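Local coordinates for protein hydrolase (PDB 6IAH) that is a magnesium-binding phosphatase of the haloacid dehalogenase superfamily that probably hydrolyses phosphoglycolate and other phosphorylated substrates, at residues I85-V88 with R89-G93; G54-F57 with K58-E61; L155-E158 with L159-I163. One frame throughout, in Å; residues are numbered along the deposited sequence.

Interaction 1: I85-V88 with R89-G93; sequences IEWV and REKFG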
loop_
_atom_site.group_PDB
_atom_site.type_symbol
_atom_site.label_atom_id
_atom_site.label_comp_id
_atom_site.label_asym_id
_atom_site.label_seq_id
_atom_site.Cartn_x
_atom_site.Cartn_y
_atom_site.Cartn_z
ATOM N N ILE A 85 -7.670 14.979 5.681
ATOM C CA ILE A 85 -9.111 14.904 6.027
ATOM C C ILE A 85 -9.625 16.197 6.686
ATOM O O ILE A 85 -10.814 16.542 6.580
ATOM C CB ILE A 85 -9.430 13.643 6.892
ATOM C CG1 ILE A 85 -10.943 13.322 6.887
ATOM C CG2 ILE A 85 -8.942 13.789 8.367
ATOM C CD1 ILE A 85 -11.545 13.183 5.467
ATOM N N GLU A 86 -8.734 16.921 7.355
ATOM C CA GLU A 86 -9.074 18.196 7.954
ATOM C C GLU A 86 -9.721 19.186 6.999
ATOM O O GLU A 86 -10.584 19.930 7.399
ATOM C CB GLU A 86 -7.811 18.817 8.600
ATOM C CG GLU A 86 -7.972 20.265 9.060
ATOM C CD GLU A 86 -6.622 20.850 9.441
ATOM O OE1 GLU A 86 -6.022 20.336 10.427
ATOM O OE2 GLU A 86 -6.160 21.776 8.723
ATOM N N TRP A 87 -9.247 19.270 5.780
ATOM C CA TRP A 87 -9.852 20.178 4.807
ATOM C C TRP A 87 -11.362 19.876 4.598
ATOM O O TRP A 87 -12.171 20.778 4.538
ATOM C CB TRP A 87 -9.101 20.108 3.484
ATOM C CG TRP A 87 -9.486 21.079 2.401
ATOM C CD1 TRP A 87 -8.902 22.283 2.161
ATOM C CD2 TRP A 87 -10.473 20.908 1.381
ATOM N NE1 TRP A 87 -9.468 22.882 1.085
ATOM C CE2 TRP A 87 -10.424 22.065 0.565
ATOM C CE3 TRP A 87 -11.403 19.898 1.081
ATOM C CZ2 TRP A 87 -11.296 22.275 -0.549
ATOM C CZ3 TRP A 87 -12.276 20.092 -0.046
ATOM C CH2 TRP A 87 -12.169 21.244 -0.865
ATOM N N VAL A 88 -11.680 18.597 4.506
ATOM C CA VAL A 88 -13.011 18.100 4.283
ATOM C C VAL A 88 -13.898 18.349 5.481
ATOM O O VAL A 88 -15.001 18.856 5.354
ATOM C CB VAL A 88 -12.990 16.580 3.928
ATOM C CG1 VAL A 88 -14.389 16.127 3.515
ATOM C CG2 VAL A 88 -12.067 16.292 2.731
ATOM N N ARG A 89 -13.377 18.030 6.678
ATOM C CA ARG A 89 -14.082 18.225 7.894
ATOM C C ARG A 89 -14.368 19.664 8.191
ATOM O O ARG A 89 -15.486 20.002 8.634
ATOM C CB ARG A 89 -13.336 17.578 9.074
ATOM C CG ARG A 89 -13.314 16.087 8.973
ATOM C CD ARG A 89 -12.340 15.498 10.012
ATOM N NE ARG A 89 -12.289 14.036 9.967
ATOM C CZ ARG A 89 -11.501 13.289 10.748
ATOM N NH1 ARG A 89 -10.699 13.920 11.619
ATOM N NH2 ARG A 89 -11.476 11.944 10.637
ATOM N N GLU A 90 -13.403 20.516 7.884
ATOM C CA GLU A 90 -13.605 21.948 8.095
ATOM C C GLU A 90 -14.623 22.469 7.107
ATOM O O GLU A 90 -15.438 23.312 7.446
ATOM C CB GLU A 90 -12.311 22.714 7.972
ATOM C CG GLU A 90 -11.460 22.685 9.229
ATOM C CD GLU A 90 -10.098 23.347 9.038
ATOM O OE1 GLU A 90 -9.882 24.000 7.997
ATOM O OE2 GLU A 90 -9.235 23.210 9.927
ATOM N N LYS A 91 -14.555 22.011 5.872
ATOM C CA LYS A 91 -15.499 22.488 4.864
ATOM C C LYS A 91 -16.975 22.131 5.187
ATOM O O LYS A 91 -17.833 22.989 5.094
ATOM C CB LYS A 91 -15.122 21.889 3.545
ATOM C CG LYS A 91 -15.965 22.363 2.409
ATOM C CD LYS A 91 -15.329 21.905 1.110
ATOM C CE LYS A 91 -16.190 22.299 -0.067
ATOM N NZ LYS A 91 -16.239 23.783 -0.238
ATOM N N PHE A 92 -17.282 20.865 5.501
ATOM C CA PHE A 92 -18.698 20.405 5.694
ATOM C C PHE A 92 -19.191 20.431 7.114
ATOM O O PHE A 92 -20.364 20.378 7.342
ATOM C CB PHE A 92 -18.888 19.022 5.076
ATOM C CG PHE A 92 -18.698 19.032 3.606
ATOM C CD1 PHE A 92 -19.707 19.518 2.788
ATOM C CD2 PHE A 92 -17.471 18.669 3.028
ATOM C CE1 PHE A 92 -19.553 19.549 1.421
ATOM C CE2 PHE A 92 -17.286 18.718 1.655
ATOM C CZ PHE A 92 -18.321 19.150 0.847
ATOM N N GLY A 93 -18.296 20.542 8.094
ATOM C CA GLY A 93 -18.717 20.603 9.457
ATOM C C GLY A 93 -18.974 19.291 10.169
ATOM O O GLY A 93 -19.502 19.280 11.300
#
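R89 reaches back along its helix to lay its flat guanidinium group on I85, one turn earlier. The CG2 methyl of I85 sits over the centre of one guanidinium face, 3.5 Å from R89 CZ, while I85 CG1 meets R89 NE at 3.4 Å. With CG opposite its own carbonyl carbon (chi1 -67°) and the chain extended from CG to NE, the arginine carries its head back to that methyl. The same head forms a salt bridge with E61 of helix 56-68. With an alanine here, E61 would probably lose its cationic mate and the two I85 branches their flat cover.

Two further apolar pairs follow the same spacing. CD of K91 comes obliquely against the indole of W87, 3.7 Å from CZ3, the two side chains running alongside each other, and V88 CG1 touches F92 CD2 at 4.0 Å. V88 also packs on L65 and F66. All this belongs to the helical insertion between strands 12-13 and 129-130, consistent with the C1-type cap of haloacid dehalogenase enzymes.

The backbone bonds are regular alpha-helical ones, R89 N to I85 O at 3.0 Å and three more down to F92 N on V88 O. Helical geometry ends at G93, whose positive phi (84°) would jam a side chain against the preceding carbonyl.

Like charges meet on the exposed side: the E86 and E90 side chains run side by side, their carboxylate planes 14° apart and E86 OE2 3.6 Å from E90 OE2, which would probably raise the pKa of one or both slightly.

Interaction 2: G54-F57 with K58-E61; sequences GDDF and KVSE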
loop_
_atom_site.group_PDB
_atom_site.type_symbol
_atom_site.label_atom_id
_atom_site.label_comp_id
_atom_site.label_asym_id
_atom_site.label_seq_id
_atom_site.Cartn_x
_atom_site.Cartn_y
_atom_site.Cartn_z
ATOM N N GLY A 54 -4.013 10.105 5.706
ATOM C CA GLY A 54 -3.351 9.220 6.636
ATOM C C GLY A 54 -3.530 7.765 6.250
ATOM O O GLY A 54 -2.641 6.977 6.472
ATOM N N ASP A 55 -4.675 7.409 5.642
ATOM C CA ASP A 55 -4.971 6.024 5.373
ATOM C C ASP A 55 -6.189 6.017 4.476
ATOM O O ASP A 55 -6.773 7.084 4.249
ATOM C CB ASP A 55 -5.149 5.207 6.651
ATOM C CG ASP A 55 -6.152 5.811 7.625
ATOM O OD1 ASP A 55 -7.326 6.059 7.225
ATOM O OD2 ASP A 55 -5.776 6.037 8.807
ATOM N N ASP A 56 -6.562 4.849 3.987
ATOM C CA ASP A 56 -7.771 4.747 3.113
ATOM C C ASP A 56 -9.106 4.868 3.893
ATOM O O ASP A 56 -10.138 5.020 3.275
ATOM C CB ASP A 56 -7.717 3.475 2.299
ATOM C CG ASP A 56 -6.722 3.543 1.156
ATOM O OD1 ASP A 56 -6.368 4.649 0.677
ATOM O OD2 ASP A 56 -6.290 2.470 0.708
ATOM N N PHE A 57 -9.101 4.747 5.227
ATOM C CA PHE A 57 -10.280 5.095 6.049
ATOM C C PHE A 57 -10.598 6.604 5.894
ATOM O O PHE A 57 -11.741 7.025 5.759
ATOM C CB PHE A 57 -10.075 4.833 7.571
ATOM C CG PHE A 57 -9.443 3.503 7.915
ATOM C CD1 PHE A 57 -9.870 2.332 7.303
ATOM C CD2 PHE A 57 -8.478 3.418 8.915
ATOM C CE1 PHE A 57 -9.310 1.090 7.625
ATOM C CE2 PHE A 57 -7.930 2.186 9.263
ATOM C CZ PHE A 57 -8.344 1.020 8.624
ATOM N N LYS A 58 -9.543 7.404 5.839
ATOM C CA LYS A 58 -9.655 8.849 5.658
ATOM C C LYS A 58 -10.025 9.177 4.233
ATOM O O LYS A 58 -10.799 10.072 4.018
ATOM C CB LYS A 58 -8.358 9.573 6.041
ATOM C CG LYS A 58 -7.903 9.368 7.482
ATOM C CD LYS A 58 -8.982 9.873 8.389
ATOM C CE LYS A 58 -8.745 9.559 9.861
ATOM N NZ LYS A 58 -7.356 9.850 10.291
ATOM N N VAL A 59 -9.483 8.442 3.287
ATOM C CA VAL A 59 -9.853 8.658 1.889
ATOM C C VAL A 59 -11.333 8.315 1.750
ATOM O O VAL A 59 -12.038 9.065 1.106
ATOM C CB VAL A 59 -9.031 7.828 0.876
ATOM C CG1 VAL A 59 -9.492 8.105 -0.591
ATOM C CG2 VAL A 59 -7.547 8.178 0.947
ATOM N N SER A 60 -11.786 7.209 2.363
ATOM C CA SER A 60 -13.197 6.797 2.287
ATOM C C SER A 60 -14.072 7.917 2.856
ATOM O O SER A 60 -15.073 8.330 2.240
ATOM C CB SER A 60 -13.437 5.475 3.033
ATOM O OG SER A 60 -12.684 4.390 2.500
ATOM N N GLU A 61 -13.692 8.444 4.015
ATOM C CA GLU A 61 -14.427 9.539 4.627
ATOM C C GLU A 61 -14.622 10.778 3.766
ATOM O O GLU A 61 -15.737 11.308 3.677
ATOM C CB GLU A 61 -13.778 9.950 5.992
ATOM C CG GLU A 61 -14.561 11.023 6.707
ATOM C CD GLU A 61 -13.832 11.417 8.054
ATOM O OE1 GLU A 61 -12.896 10.729 8.407
ATOM O OE2 GLU A 61 -14.212 12.397 8.695
HETATM O O HOH W 1 -12.257 8.018 8.542
#
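D55 is the N-cap of helix 56-68, its OD1 accepting the backbone N-H of K58 at 2.9 Å. The carboxylate reaches this N-H because CG stands between the backbone N and the carbonyl carbon (chi1 52°). K58 N also makes a weak bond to D55 O, and V59 N bonds to the same oxygen at 3.2 Å, lying in the carbonyl plane. The K58 chain, bent at chi2 and chi4, passes CG 3.4 Å from D55 OD1. K58 NZ stays 4.4 Å from D55 OD2, too far for a salt bridge.

One turn on, D56 O is gripped twice by S60: by its N from above the carbonyl plane, and by OG at 2.7 Å, a bond that uses the hydroxyl proton of this buried serine. A water donates to E61 OE1 at 2.8 Å and weakly to F57 O.

Outside partners fix the acidic groups. D56 OD1, which lies 3.7 Å from V59 CG2, bridges to R48, while E61 OE2, whose main partner is R89, also accepts the backbone N-H of V96. The helix lies within the putative cap: S60 rests on T22 and T25 of helix 17-32, the F57 ring stacks edge-to-face with F105 of helix 100-110, and K58 and E61 face helix 85-92.

Interaction 3: L155-E158 with L159-I163; sequences LEME and LAERI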
loop_
_atom_site.group_PDB
_atom_site.type_symbol
_atom_site.label_atom_id
_atom_site.label_comp_id
_atom_site.label_asym_id
_atom_site.label_seq_id
_atom_site.Cartn_x
_atom_site.Cartn_y
_atom_site.Cartn_z
ATOM N N LEU A 155 0.223 -7.799 10.397
ATOM C CA LEU A 155 -0.867 -8.673 10.009
ATOM C C LEU A 155 -0.968 -8.725 8.505
ATOM O O LEU A 155 -1.150 -9.786 7.927
ATOM C CB LEU A 155 -2.190 -8.132 10.564
ATOM C CG LEU A 155 -3.450 -8.970 10.353
ATOM C CD1 LEU A 155 -4.364 -8.842 11.577
ATOM C CD2 LEU A 155 -4.225 -8.589 9.105
ATOM N N GLU A 156 -0.896 -7.562 7.868
ATOM C CA GLU A 156 -0.988 -7.485 6.397
ATOM C C GLU A 156 0.220 -8.151 5.714
ATOM O O GLU A 156 0.123 -8.614 4.565
ATOM C CB GLU A 156 -1.093 -6.033 5.957
ATOM C CG GLU A 156 -2.476 -5.456 6.186
ATOM C CD GLU A 156 -2.478 -3.968 6.002
ATOM O OE1 GLU A 156 -1.396 -3.302 6.044
ATOM O OE2 GLU A 156 -3.574 -3.493 5.709
ATOM N N MET A 157 1.355 -8.149 6.414
ATOM C CA MET A 157 2.544 -8.792 5.938
ATOM C C MET A 157 2.403 -10.354 6.000
ATOM O O MET A 157 2.824 -11.062 5.066
ATOM C CB MET A 157 3.770 -8.285 6.733
ATOM C CG MET A 157 5.109 -8.637 6.125
ATOM S SD MET A 157 5.338 -8.262 4.319
ATOM C CE MET A 157 6.333 -9.641 3.913
ATOM N N GLU A 158 1.799 -10.865 7.075
ATOM C CA GLU A 158 1.440 -12.280 7.137
ATOM C C GLU A 158 0.535 -12.663 5.956
ATOM O O GLU A 158 0.749 -13.713 5.338
ATOM C CB GLU A 158 0.763 -12.629 8.461
ATOM C CG GLU A 158 0.728 -14.122 8.767
ATOM C CD GLU A 158 -0.487 -14.813 8.194
ATOM O OE1 GLU A 158 -1.574 -14.189 8.216
ATOM O OE2 GLU A 158 -0.365 -15.979 7.732
ATOM N N LEU A 159 -0.456 -11.833 5.655
ATOM C CA LEU A 159 -1.309 -12.054 4.454
ATOM C C LEU A 159 -0.497 -12.088 3.140
ATOM O O LEU A 159 -0.733 -12.945 2.270
ATOM C CB LEU A 159 -2.428 -10.994 4.320
ATOM C CG LEU A 159 -3.404 -10.843 5.510
ATOM C CD1 LEU A 159 -4.378 -9.708 5.236
ATOM C CD2 LEU A 159 -4.111 -12.153 5.774
ATOM N N ALA A 160 0.430 -11.137 2.987
ATOM C CA ALA A 160 1.305 -11.123 1.835
ATOM C C ALA A 160 2.115 -12.424 1.695
ATOM O O ALA A 160 2.220 -12.949 0.604
ATOM C CB ALA A 160 2.234 -9.945 1.902
ATOM N N GLU A 161 2.699 -12.889 2.806
ATOM C CA GLU A 161 3.344 -14.180 2.819
ATOM C C GLU A 161 2.468 -15.363 2.383
ATOM O O GLU A 161 2.951 -16.281 1.735
ATOM C CB GLU A 161 3.924 -14.474 4.182
ATOM C CG GLU A 161 5.034 -13.527 4.489
ATOM C CD GLU A 161 5.511 -13.632 5.918
ATOM O OE1 GLU A 161 4.723 -14.027 6.806
ATOM O OE2 GLU A 161 6.690 -13.343 6.139
ATOM N N ARG A 162 1.171 -15.319 2.672
ATOM C CA ARG A 162 0.230 -16.299 2.143
ATOM C C ARG A 162 0.063 -16.186 0.654
ATOM O O ARG A 162 0.063 -17.195 -0.066
ATOM C CB ARG A 162 -1.139 -16.165 2.805
ATOM C CG ARG A 162 -1.090 -16.470 4.317
ATOM C CD ARG A 162 -2.535 -16.426 4.791
ATOM N NE ARG A 162 -2.661 -16.067 6.182
ATOM C CZ ARG A 162 -3.840 -15.761 6.734
ATOM N NH1 ARG A 162 -4.972 -15.878 6.065
ATOM N NH2 ARG A 162 -3.885 -15.414 7.962
ATOM N N ILE A 163 -0.054 -14.970 0.180
ATOM C CA ILE A 163 -0.291 -14.735 -1.259
ATOM C C ILE A 163 0.924 -15.190 -2.084
ATOM O O ILE A 163 0.770 -15.772 -3.119
ATOM C CB ILE A 163 -0.608 -13.238 -1.523
ATOM C CG1 ILE A 163 -1.981 -12.880 -0.933
ATOM C CG2 ILE A 163 -0.629 -12.890 -3.027
ATOM C CD1 ILE A 163 -2.172 -11.445 -0.637
#
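E158 sends CG anti to its backbone N (chi1 -163°) and then bends at chi2 (-88°), which swings its carboxylate along the helix to R162, whose chain runs extended from CG to NE. The pair lies on helix 154-164, the crossover between strands 145-149 and 171-172 in a beta-alpha-beta unit of the Rossmann-like haloacid dehalogenase core.

R162 NE donates to E158 OE2 at 2.8 Å, almost straight. That oxygen lies in the guanidinium plane and is met on its syn side. The second arm, R162 NH2 to E158 OE1, is bent and weak. With the two planes 50° apart, the groups meet twisted, not flat edge to edge. E158 is modelled in two conformers and this geometry is that of one, so how constantly the bridge is held is uncertain. R162 has another acidic partner in E113, bridged through NH1.

L159 packs on one face of the R162 guanidinium: its CD2 stands 3.7 Å from the plane, over its centre. Its other methyl, CD1, touches L155 CD2 at 4.0 Å, the two leucines lying alongside each other and both resting on L110 of helix 100-110.

On another side of the helix, M157 bends at chi2 and chi3 to bring SD 4.3 Å from the CB of A160. E161 OE2 accepts the backbone N-H of F168, a residue that M157 also touches. The M157 and E161 side chains cross at about a right angle, M157 CE meeting E161 CG at 4.1 Å.

How the interactions relate
Interactions 1 and 2 belong to neighbouring helices of the putative cap, with centres 13 Å apart, and touch directly: R89 NE bridges to E61 OE2 at 2.8 Å, and I85 CD1 packs on K58 O at 3.5 Å. Interaction 3 lies in the core, 21 Å from interaction 2 and 34 Å from interaction 1 between centres, and touches neither. Its nearest atoms are about 7 Å from interaction 2. Interactions 2 and 3 both lie near the magnesium site of D6, D8 and D199: the side chains of D56 and A160 lie about 8 Å and 6 Å from that of D8. Interaction 1 stays away from this site.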